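Local coordinates for E3 ubiquitin-protein ligase RNF31 (Mus musculus, PDB 5Y3T) that is an E3 ubiquitin ligase that binds HOIL-1 and, as the catalytic partner of that assembly, probably builds linear ubiquitin chains, at residues 54-57 with 58-62; 75-78 with 79-83; 130-133 with 134-138; 141-144 with 145-148. All blocks are in the same frame, centred on the assembly; numbering follows the deposited sequence.

Contact 1. Residues 54-57 with 58-62; sequences LEMV and AELAG
Between L54 and A61 the backbone runs through an unbroken series of i to i+4 hydrogen bonds, in which A58 N, E59 N, L60 N and A61 N each reach back to the carbonyl oxygen four residues earlier, the shortest being A61 N to V57 O at 2.9 Å. The straightest is L60 N to M56 O, 169° at the hydrogen, and it lies nearly along the C=O axis, whereas the other three donors are tilted out of the carbonyl planes. Beside this bond M56 and L60 lie side by side and point the same way, with M56 CG packed against L60 CD1 at 3.7 Å. L60 CG stands anti to its carbonyl carbon, which lays it back over the preceding turn, 3.2 Å from M56 O. One step round the helix, E59 takes the rarer first torsion, CG lodged between backbone N and carbonyl carbon (chi1 52°). Its chain therefore folds back over the previous turn, with CG 3.4 Å from E55 O. The E55 and E59 carboxylate planes are turned 65° apart, and E55 OE1 stays 4.7 Å from E59 OE2; two like charges on this exposed strip would be expected to disfavour a closer approach. L54, V57 and A61 are buried, with M56 and L60 at the margin: L54 and V57 meet helix 73-82, while M56, L60 and A61 rest on helix 87-107. Polar side chains outward and apolar ones toward the domain make this an amphipathic helix of the helical bundle formed by the HOIP UBA domain pair.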
loop_
_atom_site.group_PDB
_atom_site.type_symbol
_atom_site.label_atom_id
_atom_site.label_comp_id
_atom_site.label_asym_id
_atom_site.label_seq_id
_atom_site.Cartn_x
_atom_site.Cartn_y
_atom_site.Cartn_z
ATOM N N LEU B 54 -14.223 6.969 14.018
ATOM C CA LEU B 54 -14.309 6.475 12.612
ATOM C C LEU B 54 -15.535 6.998 11.909
ATOM O O LEU B 54 -15.477 7.365 10.725
ATOM C CB LEU B 54 -14.192 4.937 12.533
ATOM C CG LEU B 54 -12.872 4.397 13.157
ATOM C CD1 LEU B 54 -12.723 2.881 13.193
ATOM C CD2 LEU B 54 -11.671 5.002 12.453
ATOM N N GLU B 55 -16.634 7.109 12.662
ATOM C CA GLU B 55 -17.862 7.725 12.173
ATOM C C GLU B 55 -17.582 9.162 11.690
ATOM O O GLU B 55 -18.060 9.562 10.624
ATOM C CB GLU B 55 -18.926 7.625 13.280
ATOM C CG GLU B 55 -20.339 8.170 13.045
ATOM C CD GLU B 55 -21.248 7.911 14.271
ATOM O OE1 GLU B 55 -21.720 8.875 14.946
ATOM O OE2 GLU B 55 -21.459 6.719 14.589
ATOM N N MET B 56 -16.763 9.904 12.442
ATOM C CA MET B 56 -16.424 11.299 12.133
ATOM C C MET B 56 -15.526 11.378 10.915
ATOM O O MET B 56 -15.707 12.247 10.051
ATOM C CB MET B 56 -15.741 11.972 13.356
ATOM C CG MET B 56 -15.153 13.393 13.154
ATOM S SD MET B 56 -14.706 14.272 14.693
ATOM C CE MET B 56 -13.678 13.014 15.466
ATOM N N VAL B 57 -14.561 10.460 10.837
ATOM C CA VAL B 57 -13.635 10.391 9.685
ATOM C C VAL B 57 -14.397 10.238 8.360
ATOM O O VAL B 57 -14.081 10.941 7.379
ATOM C CB VAL B 57 -12.576 9.291 9.899
ATOM C CG1 VAL B 57 -11.750 9.006 8.643
ATOM C CG2 VAL B 57 -11.654 9.663 11.054
ATOM N N ALA B 58 -15.419 9.364 8.353
ATOM C CA ALA B 58 -16.258 9.107 7.158
ATOM C C ALA B 58 -17.130 10.272 6.739
ATOM O O ALA B 58 -17.235 10.580 5.535
ATOM C CB ALA B 58 -17.124 7.849 7.336
ATOM N N GLU B 59 -17.771 10.915 7.699
ATOM C CA GLU B 59 -18.590 12.113 7.385
ATOM C C GLU B 59 -17.728 13.268 6.891
ATOM O O GLU B 59 -18.070 13.884 5.883
ATOM C CB GLU B 59 -19.600 12.549 8.496
ATOM C CG GLU B 59 -19.094 12.757 9.921
ATOM C CD GLU B 59 -20.221 12.708 10.973
ATOM O OE1 GLU B 59 -21.358 13.159 10.677
ATOM O OE2 GLU B 59 -19.977 12.212 12.105
ATOM N N LEU B 60 -16.604 13.532 7.541
ATOM C CA LEU B 60 -15.677 14.602 7.079
ATOM C C LEU B 60 -15.075 14.264 5.729
ATOM O O LEU B 60 -14.964 15.141 4.868
ATOM C CB LEU B 60 -14.551 14.861 8.091
ATOM C CG LEU B 60 -14.935 15.285 9.508
ATOM C CD1 LEU B 60 -13.689 15.396 10.371
ATOM C CD2 LEU B 60 -15.732 16.582 9.536
ATOM N N ALA B 61 -14.732 12.995 5.507
ATOM C CA ALA B 61 -14.351 12.589 4.158
ATOM C C ALA B 61 -15.432 12.968 3.095
ATOM O O ALA B 61 -15.125 13.600 2.063
ATOM C CB ALA B 61 -14.071 11.105 4.145
ATOM N N GLY B 62 -16.696 12.583 3.356
ATOM C CA GLY B 62 -17.826 12.941 2.485
ATOM C C GLY B 62 -18.016 14.440 2.264
ATOM O O GLY B 62 -18.353 14.879 1.174
#

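Contact 2. Residues 75-78 with 79-83; sequences EARK and AWLDR
R77 reaches L81 one helical turn on, and its chain is the thread to follow through this contact. From CB, which leads away from 79-83, the chain passes to CG, anti to the backbone N (chi1 -179°), and stays extended as far as NE, so that it runs beside the L81 side chain at a slant. CG is the first atom to come near, 4.2 Å from L81 CD1. At the end, the guanidinium turns its flat face to the same methyl: L81 CD1 stands over the centre of the group, 3.9 Å from R77 CZ, with NH1 and NH2 only slightly farther from it. An aliphatic lid of this kind leaves the N-H edges available, and R77 NH2 uses one of them in a salt bridge to E29 on helix 27-37. L81 leans back in turn, its CG 3.3 Å from R77 O, the oxygen that accepts L81 N at 2.9 Å. The neighbouring pair, K78 and D82, lies side by side with K78 CG 3.7 Å from D82 OD2, but the K78 chain bends at chi3 and chi4 and NZ remains 6.1 Å from D82 OD2, too far for a salt bridge. On the buried flank W80 reaches helix 42-64 and makes an edge-to-face ring contact with Y36. The i to i+4 series ends with R83 N to A79 O, R83 itself being the first residue to leave helical phi/psi, at the close of a short amphipathic bundle helix.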
loop_
_atom_site.group_PDB
_atom_site.type_symbol
_atom_site.label_atom_id
_atom_site.label_comp_id
_atom_site.label_asym_id
_atom_site.label_seq_id
_atom_site.Cartn_x
_atom_site.Cartn_y
_atom_site.Cartn_z
ATOM N N GLU B 75 -12.705 1.852 5.236
ATOM C CA GLU B 75 -11.854 2.929 4.689
ATOM C C GLU B 75 -11.444 4.009 5.694
ATOM O O GLU B 75 -10.312 4.501 5.641
ATOM C CB GLU B 75 -12.523 3.582 3.509
ATOM C CG GLU B 75 -12.536 2.650 2.306
ATOM C CD GLU B 75 -13.421 3.192 1.232
ATOM O OE1 GLU B 75 -14.650 3.322 1.512
ATOM O OE2 GLU B 75 -12.876 3.514 0.155
ATOM N N ALA B 76 -12.346 4.352 6.612
ATOM C CA ALA B 76 -12.046 5.340 7.631
ATOM C C ALA B 76 -10.969 4.803 8.541
ATOM O O ALA B 76 -10.030 5.540 8.859
ATOM C CB ALA B 76 -13.301 5.678 8.438
ATOM N N ARG B 77 -11.118 3.530 8.932
ATOM C CA ARG B 77 -10.235 2.837 9.866
ATOM C C ARG B 77 -8.852 2.738 9.292
ATOM O O ARG B 77 -7.859 3.050 9.960
ATOM C CB ARG B 77 -10.756 1.397 10.175
ATOM C CG ARG B 77 -9.938 0.558 11.155
ATOM C CD ARG B 77 -10.506 -0.861 11.383
ATOM N NE ARG B 77 -9.628 -1.686 12.259
ATOM C CZ ARG B 77 -8.613 -2.500 11.867
ATOM N NH1 ARG B 77 -8.287 -2.665 10.577
ATOM N NH2 ARG B 77 -7.886 -3.174 12.776
ATOM N N LYS B 78 -8.784 2.294 8.049
ATOM C CA LYS B 78 -7.502 2.099 7.387
ATOM C C LYS B 78 -6.735 3.448 7.363
ATOM O O LYS B 78 -5.563 3.491 7.719
ATOM C CB LYS B 78 -7.745 1.528 5.999
ATOM C CG LYS B 78 -6.506 1.150 5.202
ATOM C CD LYS B 78 -6.831 0.205 4.025
ATOM C CE LYS B 78 -8.205 0.392 3.312
ATOM N NZ LYS B 78 -8.464 1.671 2.564
ATOM N N ALA B 79 -7.437 4.541 7.058
ATOM C CA ALA B 79 -6.831 5.891 7.023
ATOM C C ALA B 79 -6.414 6.395 8.412
ATOM O O ALA B 79 -5.289 6.827 8.619
ATOM C CB ALA B 79 -7.766 6.881 6.339
ATOM N N TRP B 80 -7.340 6.352 9.354
ATOM C CA TRP B 80 -7.047 6.605 10.764
ATOM C C TRP B 80 -5.766 5.898 11.215
ATOM O O TRP B 80 -4.869 6.488 11.785
ATOM C CB TRP B 80 -8.269 6.191 11.587
ATOM C CG TRP B 80 -8.031 5.948 13.033
ATOM C CD1 TRP B 80 -7.840 4.739 13.680
ATOM C CD2 TRP B 80 -8.002 6.926 14.027
ATOM N NE1 TRP B 80 -7.671 4.927 15.040
ATOM C CE2 TRP B 80 -7.765 6.266 15.273
ATOM C CE3 TRP B 80 -8.159 8.295 13.999
ATOM C CZ2 TRP B 80 -7.672 6.930 16.425
ATOM C CZ3 TRP B 80 -8.071 8.940 15.120
ATOM C CH2 TRP B 80 -7.817 8.273 16.343
ATOM N N LEU B 81 -5.668 4.634 10.909
ATOM C CA LEU B 81 -4.546 3.827 11.354
ATOM C C LEU B 81 -3.273 4.029 10.582
ATOM O O LEU B 81 -2.213 3.908 11.171
ATOM C CB LEU B 81 -4.887 2.335 11.309
ATOM C CG LEU B 81 -5.893 1.826 12.342
ATOM C CD1 LEU B 81 -5.910 0.327 12.219
ATOM C CD2 LEU B 81 -5.536 2.225 13.763
ATOM N N ASP B 82 -3.329 4.323 9.285
ATOM C CA ASP B 82 -2.075 4.562 8.551
ATOM C C ASP B 82 -1.448 5.901 8.943
ATOM O O ASP B 82 -0.228 6.044 8.866
ATOM C CB ASP B 82 -2.258 4.439 7.038
ATOM C CG ASP B 82 -2.647 3.008 6.607
ATOM O OD1 ASP B 82 -2.434 1.999 7.350
ATOM O OD2 ASP B 82 -3.214 2.907 5.512
ATOM N N ARG B 83 -2.266 6.833 9.452
ATOM C CA ARG B 83 -1.778 8.095 9.912
ATOM C C ARG B 83 -1.749 8.137 11.424
ATOM O O ARG B 83 -1.715 9.213 12.030
ATOM C CB ARG B 83 -2.630 9.217 9.332
ATOM C CG ARG B 83 -2.692 9.224 7.810
ATOM C CD ARG B 83 -1.334 9.087 7.106
ATOM N NE ARG B 83 -0.349 10.061 7.579
ATOM C CZ ARG B 83 0.964 10.023 7.333
ATOM N NH1 ARG B 83 1.522 9.048 6.618
ATOM N NH2 ARG B 83 1.729 10.988 7.813
#

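Contact 3. Residues 130-133 with 134-138; sequences ALTE and LQRQR
A kink in helix 127-145 sets the character of the contact between A130-E133 and L134-R138, for here the regular i to i+4 pattern of the α-helix gives way to shorter i to i+3 bonds. A130 and L134 still obey the regular rule: L134 N points almost straight at A130 O, 3.0 Å away, with 172° at the hydrogen. At Q135 the donor is shared, its N making a bond of 3.1 Å to T132 O and a weak one to L131 O. R136 N likewise turns to E133 O, approaching from well above the carbonyl plane, and keeps a weak link to T132 O. In the Q135 side chain, CG anti to the carbonyl carbon (chi1 -69°) and an extended chain lay the amide alongside L131, where NE2 adds a weak bond of 3.4 Å to L131 O, the oxygen that Q135 N also reaches weakly, and lies 3.8 Å from L131 CG. The far end of the amide, Q135 OE1, is taken by the backbone of another protein chain, as is R136 NH2, so the kinked turn forms part of a binding surface. R136 sends its bent chain back obliquely past T132 and E133, and within this contact its guanidinium lies against their carbons while E133 OE1 remains 5.6 Å from R136 NH1; the closest of these contacts joins R136 NH1 to E133 CA at 3.7 Å, and T132 CG2 lies 3.8 Å from R136 NH2.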
loop_
_atom_site.group_PDB
_atom_site.type_symbol
_atom_site.label_atom_id
_atom_site.label_comp_id
_atom_site.label_asym_id
_atom_site.label_seq_id
_atom_site.Cartn_x
_atom_site.Cartn_y
_atom_site.Cartn_z
ATOM N N ALA B 130 -14.217 -4.918 -5.732
ATOM C CA ALA B 130 -15.137 -4.089 -6.554
ATOM C C ALA B 130 -15.066 -4.448 -8.060
ATOM O O ALA B 130 -16.083 -4.635 -8.712
ATOM C CB ALA B 130 -14.863 -2.612 -6.336
ATOM N N LEU B 131 -13.858 -4.577 -8.601
ATOM C CA LEU B 131 -13.652 -4.958 -10.017
ATOM C C LEU B 131 -14.330 -6.284 -10.413
ATOM O O LEU B 131 -14.979 -6.373 -11.466
ATOM C CB LEU B 131 -12.158 -5.093 -10.271
ATOM C CG LEU B 131 -11.700 -5.207 -11.705
ATOM C CD1 LEU B 131 -12.111 -3.996 -12.522
ATOM C CD2 LEU B 131 -10.193 -5.366 -11.665
ATOM N N THR B 132 -14.160 -7.293 -9.551
ATOM C CA THR B 132 -14.867 -8.571 -9.634
ATOM C C THR B 132 -16.356 -8.296 -9.815
ATOM O O THR B 132 -16.891 -8.632 -10.870
ATOM C CB THR B 132 -14.619 -9.478 -8.400
ATOM O OG1 THR B 132 -13.223 -9.746 -8.264
ATOM C CG2 THR B 132 -15.313 -10.834 -8.540
ATOM N N GLU B 133 -16.982 -7.608 -8.848
ATOM C CA GLU B 133 -18.454 -7.408 -8.838
ATOM C C GLU B 133 -18.975 -6.648 -10.077
ATOM O O GLU B 133 -19.944 -7.035 -10.681
ATOM C CB GLU B 133 -18.926 -6.717 -7.523
ATOM C CG GLU B 133 -20.356 -7.106 -7.076
ATOM C CD GLU B 133 -21.020 -6.089 -6.135
ATOM O OE1 GLU B 133 -21.482 -6.482 -5.029
ATOM O OE2 GLU B 133 -21.083 -4.882 -6.483
ATOM N N LEU B 134 -18.279 -5.595 -10.465
ATOM C CA LEU B 134 -18.597 -4.782 -11.646
ATOM C C LEU B 134 -18.537 -5.499 -12.994
ATOM O O LEU B 134 -19.139 -5.043 -13.969
ATOM C CB LEU B 134 -17.624 -3.587 -11.712
ATOM C CG LEU B 134 -17.891 -2.437 -10.729
ATOM C CD1 LEU B 134 -16.653 -1.590 -10.478
ATOM C CD2 LEU B 134 -19.022 -1.556 -11.233
ATOM N N GLN B 135 -17.777 -6.578 -13.072
ATOM C CA GLN B 135 -17.650 -7.339 -14.320
ATOM C C GLN B 135 -18.469 -8.619 -14.346
ATOM O O GLN B 135 -18.477 -9.326 -15.363
ATOM C CB GLN B 135 -16.201 -7.681 -14.574
ATOM C CG GLN B 135 -15.360 -6.469 -14.920
ATOM C CD GLN B 135 -13.905 -6.835 -15.105
ATOM O OE1 GLN B 135 -13.290 -6.508 -16.112
ATOM N NE2 GLN B 135 -13.372 -7.558 -14.163
ATOM N N ARG B 136 -19.156 -8.921 -13.253
ATOM C CA ARG B 136 -20.083 -10.027 -13.256
ATOM C C ARG B 136 -21.004 -9.995 -14.462
ATOM O O ARG B 136 -21.073 -10.986 -15.200
ATOM C CB ARG B 136 -20.889 -10.091 -11.968
ATOM C CG ARG B 136 -20.108 -10.739 -10.839
ATOM C CD ARG B 136 -20.968 -11.511 -9.826
ATOM N NE ARG B 136 -20.069 -12.422 -9.144
ATOM C CZ ARG B 136 -19.215 -12.070 -8.190
ATOM N NH1 ARG B 136 -19.173 -10.807 -7.700
ATOM N NH2 ARG B 136 -18.390 -12.992 -7.707
ATOM N N GLN B 137 -21.656 -8.871 -14.709
ATOM C CA GLN B 137 -22.588 -8.803 -15.863
ATOM C C GLN B 137 -21.931 -9.112 -17.203
ATOM O O GLN B 137 -22.564 -9.679 -18.081
ATOM C CB GLN B 137 -23.310 -7.468 -15.929
ATOM C CG GLN B 137 -24.497 -7.408 -14.971
ATOM C CD GLN B 137 -25.495 -6.305 -15.312
ATOM O OE1 GLN B 137 -25.161 -5.321 -15.987
ATOM N NE2 GLN B 137 -26.726 -6.465 -14.843
ATOM N N ARG B 138 -20.657 -8.761 -17.355
ATOM C CA ARG B 138 -19.962 -9.052 -18.579
ATOM C C ARG B 138 -19.805 -10.572 -18.775
ATOM O O ARG B 138 -19.849 -11.010 -19.913
ATOM C CB ARG B 138 -18.598 -8.360 -18.616
ATOM C CG ARG B 138 -18.692 -6.941 -19.068
ATOM C CD ARG B 138 -17.417 -6.129 -18.864
ATOM N NE ARG B 138 -17.703 -4.768 -19.303
ATOM C CZ ARG B 138 -17.782 -4.368 -20.583
ATOM N NH1 ARG B 138 -17.537 -5.209 -21.611
ATOM N NH2 ARG B 138 -18.094 -3.093 -20.846
#

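Contact 4. Residues 141-144 with 145-148; sequences PFHQ and RLWD. With GOL (glycerol), chain D.
Two torsions in particular help to bring F142 and R145 together: F142 sets CG anti to its carbonyl carbon (chi1 -71°), and the R145 chain bends at chi3 (-64°), which folds the guanidinium back over the ring. The result is a cation-pi contact with R145 CZ 4.5 Å from the ring centroid of F142 and 8° off the normal. It is not a flat stack, since the two planes stand steeply to each other and R145 NH2 points down at the ring centre, 3.4 Å from F142 CG. One face of the guanidinium lies over P141 O, 3.5 Å from R145 CZ, and that oxygen also accepts R145 N at 3.1 Å. R145 NE forms a salt bridge with an acidic side chain of another protein chain, so the positive group probably interacts with both ring and carboxylate. This is the C-terminal end of helix 127-145, from which the chain passes into a type I beta turn, R145 to D148, closed by the bond from D148 N to R145 O. L146, on that turn, folds its CG against both F142 O and H143 O. Glycerol, probably from the crystallisation liquor, occupies the helix end: O3 donates to H143 O at 2.8 Å and O2 to Q144 O at 2.7 Å, so two carbonyls of the last turn gain partners. W147 N completes the grip, donating to glycerol O2 at 3.2 Å.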
loop_
_atom_site.group_PDB
_atom_site.type_symbol
_atom_site.label_atom_id
_atom_site.label_comp_id
_atom_site.label_asym_id
_atom_site.label_seq_id
_atom_site.Cartn_x
_atom_site.Cartn_y
_atom_site.Cartn_z
ATOM N N PRO B 141 -23.318 -13.888 -19.650
ATOM C CA PRO B 141 -23.702 -14.573 -20.886
ATOM C C PRO B 141 -22.706 -15.666 -21.313
ATOM O O PRO B 141 -23.127 -16.654 -21.915
ATOM C CB PRO B 141 -23.778 -13.452 -21.932
ATOM C CG PRO B 141 -23.702 -12.168 -21.166
ATOM C CD PRO B 141 -22.976 -12.473 -19.881
ATOM N N PHE B 142 -21.438 -15.547 -20.936
ATOM C CA PHE B 142 -20.470 -16.628 -21.179
ATOM C C PHE B 142 -20.824 -17.805 -20.316
ATOM O O PHE B 142 -20.818 -18.955 -20.764
ATOM C CB PHE B 142 -19.044 -16.151 -20.942
ATOM C CG PHE B 142 -18.563 -15.194 -22.012
ATOM C CD1 PHE B 142 -18.924 -13.861 -21.989
ATOM C CD2 PHE B 142 -17.747 -15.657 -23.073
ATOM C CE1 PHE B 142 -18.486 -12.979 -22.980
ATOM C CE2 PHE B 142 -17.323 -14.774 -24.068
ATOM C CZ PHE B 142 -17.681 -13.432 -24.011
ATOM N N HIS B 143 -21.236 -17.530 -19.084
ATOM C CA HIS B 143 -21.709 -18.637 -18.252
ATOM C C HIS B 143 -22.959 -19.291 -18.819
ATOM O O HIS B 143 -23.069 -20.530 -18.819
ATOM C CB HIS B 143 -21.926 -18.235 -16.799
ATOM C CG HIS B 143 -22.066 -19.401 -15.884
ATOM N ND1 HIS B 143 -23.286 -19.979 -15.600
ATOM C CD2 HIS B 143 -21.142 -20.115 -15.204
ATOM C CE1 HIS B 143 -23.101 -20.998 -14.779
ATOM N NE2 HIS B 143 -21.809 -21.100 -14.526
ATOM N N GLN B 144 -23.877 -18.478 -19.341
ATOM C CA GLN B 144 -25.174 -19.019 -19.735
ATOM C C GLN B 144 -25.089 -19.840 -21.039
ATOM O O GLN B 144 -25.891 -20.708 -21.213
ATOM C CB GLN B 144 -26.306 -17.954 -19.664
ATOM C CG GLN B 144 -26.979 -17.457 -20.936
ATOM C CD GLN B 144 -27.780 -18.501 -21.673
ATOM O OE1 GLN B 144 -28.536 -19.268 -21.091
ATOM N NE2 GLN B 144 -27.567 -18.568 -22.970
ATOM N N ARG B 145 -24.087 -19.613 -21.887
ATOM C CA ARG B 145 -23.913 -20.333 -23.181
ATOM C C ARG B 145 -23.230 -21.733 -23.098
ATOM O O ARG B 145 -23.210 -22.477 -24.048
ATOM C CB ARG B 145 -23.066 -19.473 -24.162
ATOM C CG ARG B 145 -23.828 -18.439 -24.950
ATOM C CD ARG B 145 -22.918 -17.790 -25.972
ATOM N NE ARG B 145 -21.808 -17.022 -25.404
ATOM C CZ ARG B 145 -21.847 -15.720 -25.058
ATOM N NH1 ARG B 145 -22.953 -14.995 -25.155
ATOM N NH2 ARG B 145 -20.761 -15.137 -24.577
ATOM N N LEU B 146 -22.669 -22.091 -21.965
ATOM C CA LEU B 146 -21.755 -23.219 -21.906
ATOM C C LEU B 146 -22.286 -24.548 -22.429
ATOM O O LEU B 146 -21.499 -25.392 -22.794
ATOM C CB LEU B 146 -21.264 -23.405 -20.466
ATOM C CG LEU B 146 -20.334 -22.319 -19.979
ATOM C CD1 LEU B 146 -20.060 -22.585 -18.524
ATOM C CD2 LEU B 146 -19.030 -22.246 -20.786
ATOM N N TRP B 147 -23.593 -24.740 -22.407
ATOM C CA TRP B 147 -24.216 -26.016 -22.729
ATOM C C TRP B 147 -25.024 -25.880 -24.003
ATOM O O TRP B 147 -25.891 -26.697 -24.236
ATOM C CB TRP B 147 -25.162 -26.433 -21.583
ATOM C CG TRP B 147 -24.452 -26.796 -20.314
ATOM C CD1 TRP B 147 -23.823 -25.940 -19.431
ATOM C CD2 TRP B 147 -24.248 -28.137 -19.781
ATOM N NE1 TRP B 147 -23.223 -26.672 -18.393
ATOM C CE2 TRP B 147 -23.486 -28.008 -18.582
ATOM C CE3 TRP B 147 -24.642 -29.412 -20.198
ATOM C CZ2 TRP B 147 -23.125 -29.099 -17.806
ATOM C CZ3 TRP B 147 -24.284 -30.496 -19.418
ATOM C CH2 TRP B 147 -23.522 -30.336 -18.238
ATOM N N ASP B 148 -24.783 -24.840 -24.806
ATOM C CA ASP B 148 -25.546 -24.630 -26.061
ATOM C C ASP B 148 -25.147 -25.683 -27.114
ATOM O O ASP B 148 -23.971 -26.116 -27.156
ATOM C CB ASP B 148 -25.286 -23.228 -26.667
ATOM C CG ASP B 148 -26.090 -22.110 -26.009
ATOM O OD1 ASP B 148 -26.824 -22.340 -25.026
ATOM O OD2 ASP B 148 -25.949 -20.957 -26.468
HETATM C C1 GOL D . -27.910 -22.884 -19.680
HETATM O O1 GOL D . -28.664 -23.763 -20.550
HETATM C C2 GOL D . -26.498 -23.393 -19.332
HETATM O O2 GOL D . -25.622 -23.244 -20.457
HETATM C C3 GOL D . -25.921 -22.660 -18.112
HETATM O O3 GOL D . -24.496 -22.836 -17.945
#

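Overall arrangement
The four contacts follow one another along the chain as local pairings within helices or, in contact 4, at a helix end, yet they serve different neighbourhoods. Contacts 1 and 2, centres 11 Å apart, touch directly: L54 CD2 packs on R77 CA and on W80 CB, each at 3.7 Å, joining helix 42-64 to helix 73-82. Contacts 3 and 4 share helix 127-145, with centres 17 Å apart, and both make polar bonds to another protein chain, whereas R83 of contact 2 only packs on such chains. Contacts 2 and 3 come within about 9 Å at their nearest atoms, while contacts 1 and 4 have centres 44 Å apart. The glycerol lies at contact 4, far from the first two.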